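Local coordinates for oligopeptide-binding protein oppA (Lactococcus lactis, PDB 3DRF) that captures oligopeptides in a large closed cavity and serves as the receptor of the OppABCDF ABC transporter that imports them, at residues K46-S51 with K213-P218; A141-L146 with I171-K176; S317-D322 with P490-H495; Q330-A335 with K386-D391; T355-L360 with T539-N544. All coordinates share one frame; numbering follows the deposited sequence.

Contact 1 (K46-S51 with K213-P218); sequences KAQWLS and KTTTKP
Trp49 gives both of its N-H groups to consecutive carbonyls of the loop 213-218. Its backbone N reaches Thr214 O at 3.0 Å, and its indole NE1 reaches Thr215 O at 2.9 Å. The second bond is clearly bent, 132° at the hydrogen, yet the acceptor sits close to the indole plane, at the ring edge. Gln48 adds a third bond: NE2 points at Thr214 OG1 over 3.0 Å, with the hydroxyl near the amide plane. That hydroxyl is also bonded to Leu208 O, so two polar groups hold it. The other end of the same amide turns back on its own segment, where Gln48 OE1 takes Leu50 N at 3.0 Å on a lone pair, in the carbonyl plane. With both ends engaged, the amide is fixed in its flip.

The apolar part centres on the indole. Pro218 CG lies over one face of the five-membered ring, 8° off the normal and 3.4 Å from Trp49 CD1, a CH-pi contact. Trp49 CG stands anti to the carbonyl carbon (chi1 -67°), which brings the pyrrole edge to the Thr215 carbonyl and one face to the proline together. Phe59 meets the indole edge-to-face. The Thr214 methyl CG2 touches Leu50 CD1 at 3.6 Å, the two side chains crossing at about a right angle.

Every bond across the contact joins neutral groups, backbone and side chain alike, with no ion pair between the segments, so the joining of these two loops probably depends little on ionisation and chiefly on direction and fit.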
# COMPACT_ATOMS: atom_id res chain seq x y z
N LYS A 46 6.87 -12.28 -4.83
CA LYS A 46 6.51 -12.97 -3.58
C LYS A 46 5.05 -13.38 -3.73
O LYS A 46 4.15 -12.67 -3.41
CB LYS A 46 6.69 -12.06 -2.37
CG LYS A 46 8.10 -11.78 -2.07
CD LYS A 46 8.19 -10.87 -0.88
CE LYS A 46 7.41 -11.39 0.39
NZ LYS A 46 7.96 -12.60 0.86
N ALA A 47 4.84 -14.57 -4.27
CA ALA A 47 3.47 -15.10 -4.44
C ALA A 47 2.82 -15.33 -3.07
O ALA A 47 3.32 -16.01 -2.29
CB ALA A 47 3.45 -16.42 -5.21
N GLN A 48 1.72 -14.64 -2.87
CA GLN A 48 0.87 -14.81 -1.64
C GLN A 48 -0.55 -14.44 -2.02
O GLN A 48 -0.86 -13.31 -2.26
CB GLN A 48 1.38 -13.91 -0.49
CG GLN A 48 0.51 -14.06 0.81
CD GLN A 48 0.14 -15.54 1.09
OE1 GLN A 48 -0.96 -15.92 0.98
NE2 GLN A 48 1.14 -16.31 1.48
N TRP A 49 -1.39 -15.46 -2.11
CA TRP A 49 -2.74 -15.26 -2.67
C TRP A 49 -3.76 -14.79 -1.64
O TRP A 49 -4.84 -14.39 -1.99
CB TRP A 49 -3.20 -16.59 -3.36
CG TRP A 49 -2.33 -16.87 -4.63
CD1 TRP A 49 -1.18 -17.56 -4.67
CD2 TRP A 49 -2.58 -16.39 -5.96
NE1 TRP A 49 -0.70 -17.57 -5.96
CE2 TRP A 49 -1.54 -16.86 -6.77
CE3 TRP A 49 -3.60 -15.61 -6.55
CZ2 TRP A 49 -1.48 -16.60 -8.16
CZ3 TRP A 49 -3.52 -15.32 -7.91
CH2 TRP A 49 -2.45 -15.82 -8.70
N LEU A 50 -3.36 -14.81 -0.38
CA LEU A 50 -4.22 -14.29 0.72
C LEU A 50 -3.86 -12.84 1.01
O LEU A 50 -2.77 -12.52 1.34
CB LEU A 50 -4.03 -15.11 2.02
CG LEU A 50 -4.35 -16.63 1.95
CD1 LEU A 50 -4.23 -17.23 3.35
CD2 LEU A 50 -5.79 -16.90 1.36
N SER A 51 -4.87 -11.99 0.78
CA SER A 51 -4.68 -10.54 0.97
C SER A 51 -4.08 -10.21 2.32
O SER A 51 -3.15 -9.41 2.42
CB SER A 51 -6.01 -9.81 0.79
OG SER A 51 -5.87 -8.41 0.84
N LYS A 213 -0.23 -24.06 -0.64
CA LYS A 213 -1.64 -23.75 -0.82
C LYS A 213 -1.96 -22.24 -0.83
O LYS A 213 -3.02 -21.86 -1.16
CB LYS A 213 -2.45 -24.45 0.28
CG LYS A 213 -2.54 -26.00 0.10
CD LYS A 213 -3.54 -26.65 1.11
CE LYS A 213 -3.78 -28.03 0.70
NZ LYS A 213 -4.89 -28.47 1.62
N THR A 214 -1.00 -21.39 -0.47
CA THR A 214 -1.20 -19.92 -0.58
C THR A 214 -0.19 -19.27 -1.50
O THR A 214 -0.14 -18.10 -1.57
CB THR A 214 -1.11 -19.21 0.82
OG1 THR A 214 0.25 -19.22 1.29
CG2 THR A 214 -2.15 -19.82 1.86
N THR A 215 0.61 -20.07 -2.19
CA THR A 215 1.78 -19.55 -2.99
C THR A 215 1.76 -20.11 -4.42
O THR A 215 1.44 -19.42 -5.33
CB THR A 215 3.12 -19.83 -2.25
OG1 THR A 215 3.24 -21.24 -2.01
CG2 THR A 215 3.15 -19.14 -0.86
N THR A 216 2.06 -21.39 -4.57
CA THR A 216 2.15 -22.05 -5.90
C THR A 216 0.90 -22.77 -6.31
O THR A 216 0.68 -22.95 -7.47
CB THR A 216 3.31 -23.04 -5.91
OG1 THR A 216 3.20 -23.86 -4.76
CG2 THR A 216 4.68 -22.27 -5.88
N LYS A 217 0.04 -23.09 -5.36
CA LYS A 217 -1.11 -23.99 -5.60
C LYS A 217 -2.35 -23.50 -4.82
O LYS A 217 -2.88 -24.21 -4.05
CB LYS A 217 -0.78 -25.46 -5.14
CG LYS A 217 0.31 -26.19 -6.02
CD LYS A 217 0.43 -27.70 -5.66
CE LYS A 217 1.01 -28.12 -4.23
NZ LYS A 217 1.26 -29.60 -3.84
N PRO A 218 -2.74 -22.24 -5.07
CA PRO A 218 -3.91 -21.68 -4.37
C PRO A 218 -5.24 -22.05 -4.99
O PRO A 218 -5.23 -22.55 -6.06
CB PRO A 218 -3.66 -20.16 -4.52
CG PRO A 218 -3.12 -20.06 -5.98
CD PRO A 218 -2.21 -21.30 -6.09

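Contact 2 (A141-L146 with I171-K176); sequences ANIVGL and IKVQFK
Asn142 O receives the shortest bond of the contact, from Lys176 N at 2.9 Å and nearly straight at 165°; Phe175 CA closes on the same oxygen at 3.3 Å as a CA-H...O contact. The return bond runs from Val144 N to Gln174 O, 3.0 Å. Lys176 runs stretched out, antiparallel to the Asn142 side chain, and its NZ hydrogen-bonds to Ala141 O at 3.1 Å. The Asn142 amide lies almost parallel to the Phe175 ring, planes 1° apart, with Asn142 ND2 3.7 Å from Phe175 CD1 and committed to Glu177 O. With a leucine here, Glu177 O would probably lose its amide donor, and the Phe175 ring the flat group aligned beside it. Among the apolar side chains, Ile143 CG1 touches Val173 CG1 at 3.8 Å and also Phe175 CE1, while Tyr123 of helix 116-127 packs on the isoleucine. Val144 CG2 runs beside Gln174 CG; the glutamine chain bends at chi2 (68°), and NE2 returns to Phe175 O while also serving Ser95 O. The two bonds flanking Ile143 and Phe175 make a single beta bridge, by which the loop leading into helix 146-150 adds to the end of strand 170-174 in a four-stranded antiparallel sheet.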
# COMPACT_ATOMS: atom_id res chain seq x y z
N ALA A 141 -10.54 -2.68 15.28
CA ALA A 141 -11.05 -2.60 16.67
C ALA A 141 -12.52 -2.16 16.78
O ALA A 141 -13.16 -2.33 17.74
CB ALA A 141 -10.15 -1.69 17.50
N ASN A 142 -13.01 -1.58 15.69
CA ASN A 142 -14.40 -1.11 15.57
C ASN A 142 -15.43 -2.20 15.25
O ASN A 142 -16.58 -1.94 15.29
CB ASN A 142 -14.47 0.10 14.59
CG ASN A 142 -15.91 0.62 14.34
OD1 ASN A 142 -16.53 1.14 15.21
ND2 ASN A 142 -16.37 0.47 13.13
N ILE A 143 -14.97 -3.42 15.00
CA ILE A 143 -15.87 -4.59 14.89
C ILE A 143 -16.00 -5.21 16.28
O ILE A 143 -15.04 -5.55 16.90
CB ILE A 143 -15.35 -5.61 13.85
CG1 ILE A 143 -15.49 -5.00 12.45
CG2 ILE A 143 -16.21 -6.94 13.93
CD1 ILE A 143 -14.76 -5.87 11.35
N VAL A 144 -17.23 -5.30 16.75
CA VAL A 144 -17.51 -5.86 18.08
C VAL A 144 -16.83 -7.22 18.23
O VAL A 144 -16.97 -8.08 17.41
CB VAL A 144 -19.07 -5.96 18.30
CG1 VAL A 144 -19.37 -6.66 19.62
CG2 VAL A 144 -19.66 -4.54 18.40
N GLY A 145 -16.10 -7.37 19.34
CA GLY A 145 -15.45 -8.65 19.63
C GLY A 145 -14.08 -8.88 18.97
O GLY A 145 -13.38 -9.79 19.30
N LEU A 146 -13.71 -8.05 18.01
CA LEU A 146 -12.51 -8.35 17.20
C LEU A 146 -11.21 -8.06 17.96
O LEU A 146 -10.29 -8.84 17.89
CB LEU A 146 -12.57 -7.67 15.82
CG LEU A 146 -11.45 -8.14 14.82
CD1 LEU A 146 -11.27 -9.65 14.64
CD2 LEU A 146 -11.79 -7.58 13.42
N ILE A 171 -23.26 -12.86 5.60
CA ILE A 171 -22.49 -12.48 6.79
C ILE A 171 -22.96 -11.12 7.32
O ILE A 171 -23.05 -10.19 6.61
CB ILE A 171 -20.96 -12.38 6.49
CG1 ILE A 171 -20.50 -13.59 5.65
CG2 ILE A 171 -20.21 -12.37 7.86
CD1 ILE A 171 -20.37 -13.26 4.09
N LYS A 172 -23.25 -11.08 8.60
CA LYS A 172 -23.55 -9.82 9.30
C LYS A 172 -22.33 -9.41 10.12
O LYS A 172 -21.83 -10.15 10.93
CB LYS A 172 -24.72 -10.03 10.29
CG LYS A 172 -25.13 -8.79 11.09
CD LYS A 172 -26.24 -9.15 12.14
CE LYS A 172 -26.00 -8.37 13.45
NZ LYS A 172 -27.06 -8.69 14.48
N VAL A 173 -21.88 -8.20 9.92
CA VAL A 173 -20.77 -7.59 10.71
C VAL A 173 -21.31 -6.43 11.56
O VAL A 173 -21.88 -5.51 11.07
CB VAL A 173 -19.65 -7.06 9.77
CG1 VAL A 173 -18.49 -6.45 10.60
CG2 VAL A 173 -19.19 -8.19 8.78
N GLN A 174 -21.15 -6.56 12.86
CA GLN A 174 -21.59 -5.57 13.84
C GLN A 174 -20.45 -4.65 14.22
O GLN A 174 -19.47 -5.06 14.77
CB GLN A 174 -22.12 -6.31 15.11
CG GLN A 174 -22.62 -5.36 16.21
CD GLN A 174 -23.90 -4.63 15.79
OE1 GLN A 174 -24.89 -5.26 15.67
NE2 GLN A 174 -23.82 -3.33 15.57
N PHE A 175 -20.69 -3.39 13.98
CA PHE A 175 -19.75 -2.33 14.35
C PHE A 175 -20.12 -1.68 15.68
O PHE A 175 -21.23 -1.74 16.08
CB PHE A 175 -19.73 -1.20 13.26
CG PHE A 175 -19.43 -1.73 11.85
CD1 PHE A 175 -18.20 -2.31 11.59
CD2 PHE A 175 -20.35 -1.61 10.85
CE1 PHE A 175 -17.91 -2.81 10.31
CE2 PHE A 175 -20.07 -2.10 9.56
CZ PHE A 175 -18.84 -2.72 9.33
N LYS A 176 -19.14 -1.03 16.27
CA LYS A 176 -19.39 -0.04 17.37
C LYS A 176 -20.03 1.25 16.82
O LYS A 176 -20.94 1.74 17.39
CB LYS A 176 -18.10 0.28 18.13
CG LYS A 176 -17.44 -0.97 18.79
CD LYS A 176 -16.10 -0.58 19.47
CE LYS A 176 -15.47 -1.83 19.96
NZ LYS A 176 -14.16 -1.48 20.50

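Contact 3 (S317-D322 with P490-H495); sequences SINVQD and PYNFGH
Asn319 and His495 approach to 4.9 Å between CA atoms where strand 318-320 passes the type I turn 492-495, whose backbone bond runs from His495 N to Asn492 O. The Asn319 amide supplies the link. His495 ND1 donates to Asn319 OD1 at 2.9 Å (153° at the hydrogen), arriving almost in line with the C=O bond, and the oxygen lies 3° out of the imidazole plane. Amide and ring are nearly coplanar, although the two side chains cross at about a right angle. A chi1 of -76° swings the Asn319 amide toward the turn. Its other end is equally occupied: Asn319 ND2 bonds to Ala487 O and Ala489 O, and lies 3.6 Å from Asn492 CB. Both polar atoms of this buried amide are thereby satisfied and its flip is set.

Strand 318-320 pairs with 311-313 as a small two-stranded antiparallel hairpin, and segment 490-495 lines the peptide cavity: Tyr491, just before the turn, packs on the backbone of the bound peptide and Phe493, within it, on an apolar side chain.

Beyond the amide, His495 O is buried without a polar partner, but Gln321 CA approaches it at 3.5 Å in a CA-H...O contact and Gln321 CB lies 3.6 Å away. OE1 of this glutamine bonds to Asn497 N, just past the turn. Asn492 ND2 is bonded to Phe485 O.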
# COMPACT_ATOMS: atom_id res chain seq x y z
N SER A 317 0.12 -4.81 20.79
CA SER A 317 -0.22 -4.24 19.46
C SER A 317 -0.25 -2.73 19.47
O SER A 317 -1.23 -2.12 19.21
CB SER A 317 -1.56 -4.81 18.96
OG SER A 317 -1.43 -6.18 18.78
N ILE A 318 0.89 -2.16 19.77
CA ILE A 318 1.05 -0.70 19.92
C ILE A 318 2.46 -0.20 19.54
O ILE A 318 3.46 -0.75 19.94
CB ILE A 318 0.62 -0.26 21.39
CG1 ILE A 318 0.61 1.27 21.62
CG2 ILE A 318 1.58 -0.89 22.45
CD1 ILE A 318 0.30 1.71 23.10
N ASN A 319 2.46 0.89 18.79
CA ASN A 319 3.69 1.65 18.53
C ASN A 319 4.08 2.43 19.78
O ASN A 319 3.27 3.00 20.44
CB ASN A 319 3.45 2.58 17.31
CG ASN A 319 3.48 1.80 16.02
OD1 ASN A 319 4.49 1.36 15.62
ND2 ASN A 319 2.35 1.65 15.40
N VAL A 320 5.35 2.34 20.07
CA VAL A 320 5.94 2.98 21.23
C VAL A 320 7.07 3.93 20.75
O VAL A 320 8.07 3.51 20.26
CB VAL A 320 6.53 1.95 22.21
CG1 VAL A 320 7.01 2.67 23.49
CG2 VAL A 320 5.45 0.89 22.65
N GLN A 321 6.86 5.23 20.94
CA GLN A 321 7.76 6.25 20.39
C GLN A 321 8.91 6.58 21.39
O GLN A 321 8.95 7.62 21.93
CB GLN A 321 6.91 7.51 20.06
CG GLN A 321 7.70 8.56 19.22
CD GLN A 321 6.80 9.73 18.82
OE1 GLN A 321 5.64 9.61 18.66
NE2 GLN A 321 7.41 10.88 18.71
N ASP A 322 9.79 5.62 21.60
CA ASP A 322 10.80 5.67 22.68
C ASP A 322 12.24 5.57 22.18
O ASP A 322 13.13 5.33 22.95
CB ASP A 322 10.50 4.59 23.75
CG ASP A 322 10.64 3.18 23.25
OD1 ASP A 322 10.82 2.92 22.10
OD2 ASP A 322 10.49 2.30 24.09
N PRO A 490 1.41 -2.07 12.55
CA PRO A 490 2.83 -2.23 12.19
C PRO A 490 3.22 -1.47 10.91
O PRO A 490 4.33 -1.20 10.68
CB PRO A 490 2.94 -3.74 11.91
CG PRO A 490 1.89 -4.38 12.74
CD PRO A 490 0.71 -3.37 12.66
N TYR A 491 2.22 -1.05 10.12
CA TYR A 491 2.53 -0.24 8.92
C TYR A 491 3.02 1.21 9.24
O TYR A 491 3.51 1.85 8.40
CB TYR A 491 1.31 -0.16 8.01
CG TYR A 491 1.11 -1.35 7.05
CD1 TYR A 491 1.77 -2.56 7.23
CD2 TYR A 491 0.22 -1.24 6.01
CE1 TYR A 491 1.56 -3.61 6.34
CE2 TYR A 491 0.01 -2.30 5.14
CZ TYR A 491 0.67 -3.47 5.31
OH TYR A 491 0.43 -4.52 4.39
N ASN A 492 2.90 1.62 10.51
CA ASN A 492 3.54 2.84 11.00
C ASN A 492 5.03 2.50 11.23
O ASN A 492 5.44 2.16 12.29
CB ASN A 492 2.84 3.33 12.30
CG ASN A 492 3.36 4.73 12.75
OD1 ASN A 492 4.48 5.01 12.67
ND2 ASN A 492 2.48 5.57 13.19
N PHE A 493 5.81 2.61 10.15
CA PHE A 493 7.19 2.04 10.11
C PHE A 493 8.19 2.72 11.01
O PHE A 493 9.10 2.12 11.44
CB PHE A 493 7.75 2.09 8.64
CG PHE A 493 7.05 1.17 7.65
CD1 PHE A 493 6.42 -0.00 8.07
CD2 PHE A 493 7.04 1.48 6.32
CE1 PHE A 493 5.77 -0.85 7.18
CE2 PHE A 493 6.39 0.62 5.44
CZ PHE A 493 5.81 -0.54 5.87
N GLY A 494 7.98 4.01 11.24
CA GLY A 494 8.81 4.76 12.19
C GLY A 494 8.33 4.74 13.64
O GLY A 494 9.03 5.25 14.48
N HIS A 495 7.14 4.21 13.89
CA HIS A 495 6.58 3.91 15.25
C HIS A 495 6.36 5.19 16.10
O HIS A 495 6.60 5.18 17.27
CB HIS A 495 7.48 2.90 16.02
CG HIS A 495 7.98 1.79 15.16
ND1 HIS A 495 7.14 0.85 14.62
CD2 HIS A 495 9.21 1.48 14.74
CE1 HIS A 495 7.83 0.03 13.85
NE2 HIS A 495 9.09 0.38 13.95

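Contact 4 (Q330-A335 with K386-D391); sequences QNVRQA and KLLDED
An antiparallel helix pair forms this contact: the start of helix 330-339 lies against the end of helix 381-390, with segment axes 8.7 Å apart at closest and 164° between their directions. Asn331 ND2 bonds to Leu387 O at 2.9 Å, almost straight and with the oxygen near the amide plane. Its approach is from the side of the carbonyl, a 123° C=O...N angle, and the same oxygen also receives a weak bond from Asp391 N. Water 2 takes another bond from ND2 and donates to Glu390 OE1 at 2.7 Å. With a valine in place of Asn331, Leu387 O would probably lose its cross-helix donor and water 2 its link between the helices. Asp391 CB packs against Asn331 CB, while its OD2 forms a salt bridge with Lys404.

Next to this polar patch, Leu387 CD1 meets Gln334 CB, while Leu387 CD2 lies between Asn331 ND2 and Gln334 OE1, 3.8 Å from the latter. Gln334 NE2 is spent on Lys532 O. The more buried side belongs to Leu388, where a chi1 of -70° leads the branched end back to the first helix. There Leu388 CD2 touches Val332 CG2 at 3.8 Å, and Leu388 CG rests 3.6 Å from Ala335 CB.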
# COMPACT_ATOMS: atom_id res chain seq x y z
N GLN A 330 12.20 17.93 17.04
CA GLN A 330 11.34 18.44 15.97
C GLN A 330 12.06 19.34 14.95
O GLN A 330 11.86 19.22 13.81
CB GLN A 330 10.14 19.17 16.57
CG GLN A 330 9.08 19.55 15.59
CD GLN A 330 7.81 19.96 16.32
OE1 GLN A 330 7.86 20.31 17.49
NE2 GLN A 330 6.77 20.04 15.66
N ASN A 331 12.92 20.23 15.40
CA ASN A 331 13.69 21.09 14.47
C ASN A 331 14.56 20.31 13.51
O ASN A 331 14.74 20.70 12.43
CB ASN A 331 14.56 22.09 15.27
CG ASN A 331 13.76 23.29 15.78
OD1 ASN A 331 12.64 23.16 16.08
ND2 ASN A 331 14.38 24.44 15.84
N VAL A 332 15.17 19.22 14.02
CA VAL A 332 15.97 18.33 13.16
C VAL A 332 15.14 17.66 12.03
O VAL A 332 15.50 17.65 10.93
CB VAL A 332 16.71 17.28 14.02
CG1 VAL A 332 17.54 16.32 13.14
CG2 VAL A 332 17.70 18.03 14.98
N ARG A 333 14.01 17.12 12.44
CA ARG A 333 13.07 16.47 11.47
C ARG A 333 12.64 17.44 10.37
O ARG A 333 12.66 17.14 9.25
CB ARG A 333 11.79 15.92 12.20
CG ARG A 333 12.17 14.78 13.20
CD ARG A 333 10.94 13.98 13.71
NE ARG A 333 9.88 14.85 14.28
CZ ARG A 333 9.78 15.18 15.57
NH1 ARG A 333 10.68 14.78 16.44
NH2 ARG A 333 8.78 15.94 16.00
N GLN A 334 12.28 18.65 10.79
CA GLN A 334 11.85 19.68 9.85
C GLN A 334 13.00 20.12 8.93
O GLN A 334 12.84 20.22 7.74
CB GLN A 334 11.30 20.90 10.62
CG GLN A 334 9.92 20.63 11.35
CD GLN A 334 9.47 21.82 12.14
OE1 GLN A 334 10.19 22.75 12.29
NE2 GLN A 334 8.24 21.80 12.58
N ALA A 335 14.18 20.31 9.53
CA ALA A 335 15.36 20.80 8.78
C ALA A 335 15.74 19.81 7.65
O ALA A 335 16.01 20.18 6.57
CB ALA A 335 16.58 21.09 9.75
N LYS A 386 18.84 27.60 9.92
CA LYS A 386 18.31 28.42 11.03
C LYS A 386 17.70 27.52 12.12
O LYS A 386 17.97 27.71 13.25
CB LYS A 386 17.29 29.42 10.47
CG LYS A 386 16.69 30.34 11.54
CD LYS A 386 15.76 31.37 10.88
CE LYS A 386 15.03 32.24 11.84
NZ LYS A 386 13.86 31.63 12.19
N LEU A 387 16.86 26.55 11.71
CA LEU A 387 16.21 25.64 12.64
C LEU A 387 17.23 24.89 13.49
O LEU A 387 17.05 24.72 14.65
CB LEU A 387 15.32 24.63 11.88
CG LEU A 387 14.00 25.22 11.37
CD1 LEU A 387 13.40 24.30 10.34
CD2 LEU A 387 12.95 25.34 12.53
N LEU A 388 18.30 24.45 12.84
CA LEU A 388 19.34 23.68 13.53
C LEU A 388 20.16 24.58 14.48
O LEU A 388 20.43 24.19 15.56
CB LEU A 388 20.26 22.97 12.49
CG LEU A 388 19.50 21.81 11.76
CD1 LEU A 388 20.38 21.33 10.59
CD2 LEU A 388 19.18 20.71 12.77
N ASP A 389 20.50 25.78 14.02
CA ASP A 389 21.21 26.77 14.86
C ASP A 389 20.36 27.07 16.11
O ASP A 389 20.85 27.02 17.19
CB ASP A 389 21.40 28.11 14.12
CG ASP A 389 22.59 28.13 13.22
OD1 ASP A 389 23.41 27.22 13.28
OD2 ASP A 389 22.65 29.01 12.42
N GLU A 390 19.08 27.35 15.91
CA GLU A 390 18.12 27.67 17.01
C GLU A 390 17.96 26.53 18.01
O GLU A 390 17.71 26.76 19.15
CB GLU A 390 16.75 28.08 16.45
CG GLU A 390 16.73 29.43 15.75
CD GLU A 390 15.43 29.75 15.08
OE1 GLU A 390 14.58 28.88 14.86
OE2 GLU A 390 15.29 30.89 14.74
N ASP A 391 18.13 25.29 17.57
CA ASP A 391 17.98 24.11 18.41
C ASP A 391 19.28 23.63 19.05
O ASP A 391 19.33 22.66 19.65
CB ASP A 391 17.31 22.96 17.60
CG ASP A 391 16.72 21.88 18.46
OD1 ASP A 391 16.04 22.17 19.39
OD2 ASP A 391 17.06 20.75 18.26
O HOH W 1 13.56 20.60 18.26
O HOH W 2 13.24 27.10 16.34

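Contact 5 (T355-L360 with T539-N544); sequences TPANSL and TNFMLN
Phe541 carries Ala357 CB over the centre of one ring face, 3.6 Å from the centroid and 11° off the normal, a CH-pi contact. At the ring edge, near its plane, Asn358 OD1 lies 3.5 Å from Phe541 CE2, with amide and ring planes steeply inclined at 78°. Ser359 O approaches obliquely, 3.3 Å from Phe541 CE1. The ring thus sits in the bend of the chain after Pro356, directed there by a chi1 of -57°, and Ile302 and Pro363 also pack on it.

The two backbones form an antiparallel strand pairing at the edge of the large mixed sheet, where 354-356 joins 536-549. Thr355 and Phe541 form a hydrogen-bonded pair with both bonds at 3.0 Å, N to O in each direction. Pro356 faces Asn540 as the non-hydrogen-bonded pair.

Ala357 N then donates to Thr539 O at 2.8 Å, almost straight, from above the carbonyl plane. The acceptor belongs to a classic beta bulge, in which Thr539 and Asn540 both face Ser303 of the neighbouring strand. Asn540 ND2 adds a weak bond to Thr355 O at 3.4 Å, its stronger partner being Asp346. Asn358 ND2 is taken by Val373 O.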
# COMPACT_ATOMS: atom_id res chain seq x y z
N THR A 355 5.12 14.91 -9.14
CA THR A 355 4.93 16.25 -8.64
C THR A 355 5.26 16.26 -7.13
O THR A 355 4.71 15.51 -6.40
CB THR A 355 3.45 16.70 -8.82
OG1 THR A 355 3.10 16.65 -10.23
CG2 THR A 355 3.27 18.11 -8.30
N PRO A 356 6.13 17.16 -6.70
CA PRO A 356 6.46 17.22 -5.26
C PRO A 356 5.18 17.39 -4.44
O PRO A 356 4.38 18.28 -4.74
CB PRO A 356 7.32 18.51 -5.14
CG PRO A 356 8.04 18.56 -6.52
CD PRO A 356 6.97 18.11 -7.49
N ALA A 357 5.00 16.53 -3.47
CA ALA A 357 3.79 16.53 -2.65
C ALA A 357 3.84 17.62 -1.57
O ALA A 357 4.82 17.85 -0.99
CB ALA A 357 3.62 15.15 -1.96
N ASN A 358 2.70 18.26 -1.36
CA ASN A 358 2.53 19.24 -0.27
C ASN A 358 2.00 18.61 1.03
O ASN A 358 2.04 19.22 2.04
CB ASN A 358 1.54 20.37 -0.71
CG ASN A 358 0.12 19.86 -0.91
OD1 ASN A 358 -0.08 18.82 -1.47
ND2 ASN A 358 -0.84 20.60 -0.42
N SER A 359 1.51 17.40 0.91
CA SER A 359 0.85 16.66 2.01
C SER A 359 0.74 15.18 1.67
O SER A 359 1.16 14.76 0.65
CB SER A 359 -0.55 17.24 2.28
OG SER A 359 -1.47 16.62 1.42
N LEU A 360 0.19 14.41 2.60
CA LEU A 360 0.03 12.97 2.44
C LEU A 360 -1.24 12.52 1.70
O LEU A 360 -1.38 11.40 1.39
CB LEU A 360 0.09 12.27 3.82
CG LEU A 360 1.41 12.51 4.61
CD1 LEU A 360 1.27 12.01 6.07
CD2 LEU A 360 2.57 11.82 3.87
N THR A 539 6.78 13.19 -0.03
CA THR A 539 7.78 13.33 -1.14
C THR A 539 7.07 13.67 -2.47
O THR A 539 7.09 14.77 -2.89
CB THR A 539 8.69 12.07 -1.20
OG1 THR A 539 9.26 11.90 0.10
CG2 THR A 539 9.82 12.31 -2.22
N ASN A 540 6.47 12.67 -3.09
CA ASN A 540 5.79 12.82 -4.41
C ASN A 540 4.35 12.28 -4.52
O ASN A 540 3.96 11.31 -3.90
CB ASN A 540 6.60 12.12 -5.50
CG ASN A 540 7.85 12.88 -5.90
OD1 ASN A 540 8.87 12.29 -6.06
ND2 ASN A 540 7.74 14.09 -6.05
N PHE A 541 3.60 12.97 -5.37
CA PHE A 541 2.41 12.46 -6.04
C PHE A 541 2.85 12.06 -7.45
O PHE A 541 3.86 12.50 -7.93
CB PHE A 541 1.33 13.54 -6.13
CG PHE A 541 0.90 14.15 -4.78
CD1 PHE A 541 0.69 13.39 -3.62
CD2 PHE A 541 0.64 15.47 -4.72
CE1 PHE A 541 0.24 14.01 -2.44
CE2 PHE A 541 0.20 16.05 -3.56
CZ PHE A 541 0.02 15.31 -2.44
N MET A 542 2.04 11.24 -8.09
CA MET A 542 2.39 10.69 -9.40
C MET A 542 1.20 10.41 -10.29
O MET A 542 0.09 10.26 -9.84
CB MET A 542 3.17 9.36 -9.20
CG MET A 542 4.24 9.00 -10.24
SD MET A 542 5.33 7.80 -9.44
CE MET A 542 4.19 6.53 -9.04
N LEU A 543 1.52 10.39 -11.58
CA LEU A 543 0.68 9.76 -12.61
C LEU A 543 1.31 8.43 -12.99
O LEU A 543 2.49 8.37 -13.08
CB LEU A 543 0.60 10.62 -13.90
CG LEU A 543 0.10 12.04 -13.77
CD1 LEU A 543 0.15 12.79 -15.16
CD2 LEU A 543 -1.26 11.98 -13.21
N ASN A 544 0.49 7.41 -13.16
CA ASN A 544 0.91 6.12 -13.71
C ASN A 544 0.77 6.12 -15.24
O ASN A 544 -0.04 6.83 -15.78
CB ASN A 544 0.02 4.99 -13.15
CG ASN A 544 0.32 4.65 -11.69
OD1 ASN A 544 1.37 4.87 -11.22
ND2 ASN A 544 -0.66 4.16 -11.01
O HOH W 3 7.63 17.42 -1.88

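How the contacts relate
Contact 3 reaches the bound peptide through its segment 490-495. Contacts 1 and 2 lie in the earlier part of the chain, contact 2 nested within the loop that contact 1 closes; their nearest atoms are about 14 Å apart. Both close before contact 3 opens, yet contact 1 comes within about 6 Å of it at the nearest atoms. Contact 4 is nested inside the loop of contact 3, about 6 Å off at the nearest atoms. Contact 5 alternates with both 3 and 4 along the chain, its centre 24 Å from each. Contacts 1 and 4, 46 Å apart between centres, lie on opposite sides of the chain's centre.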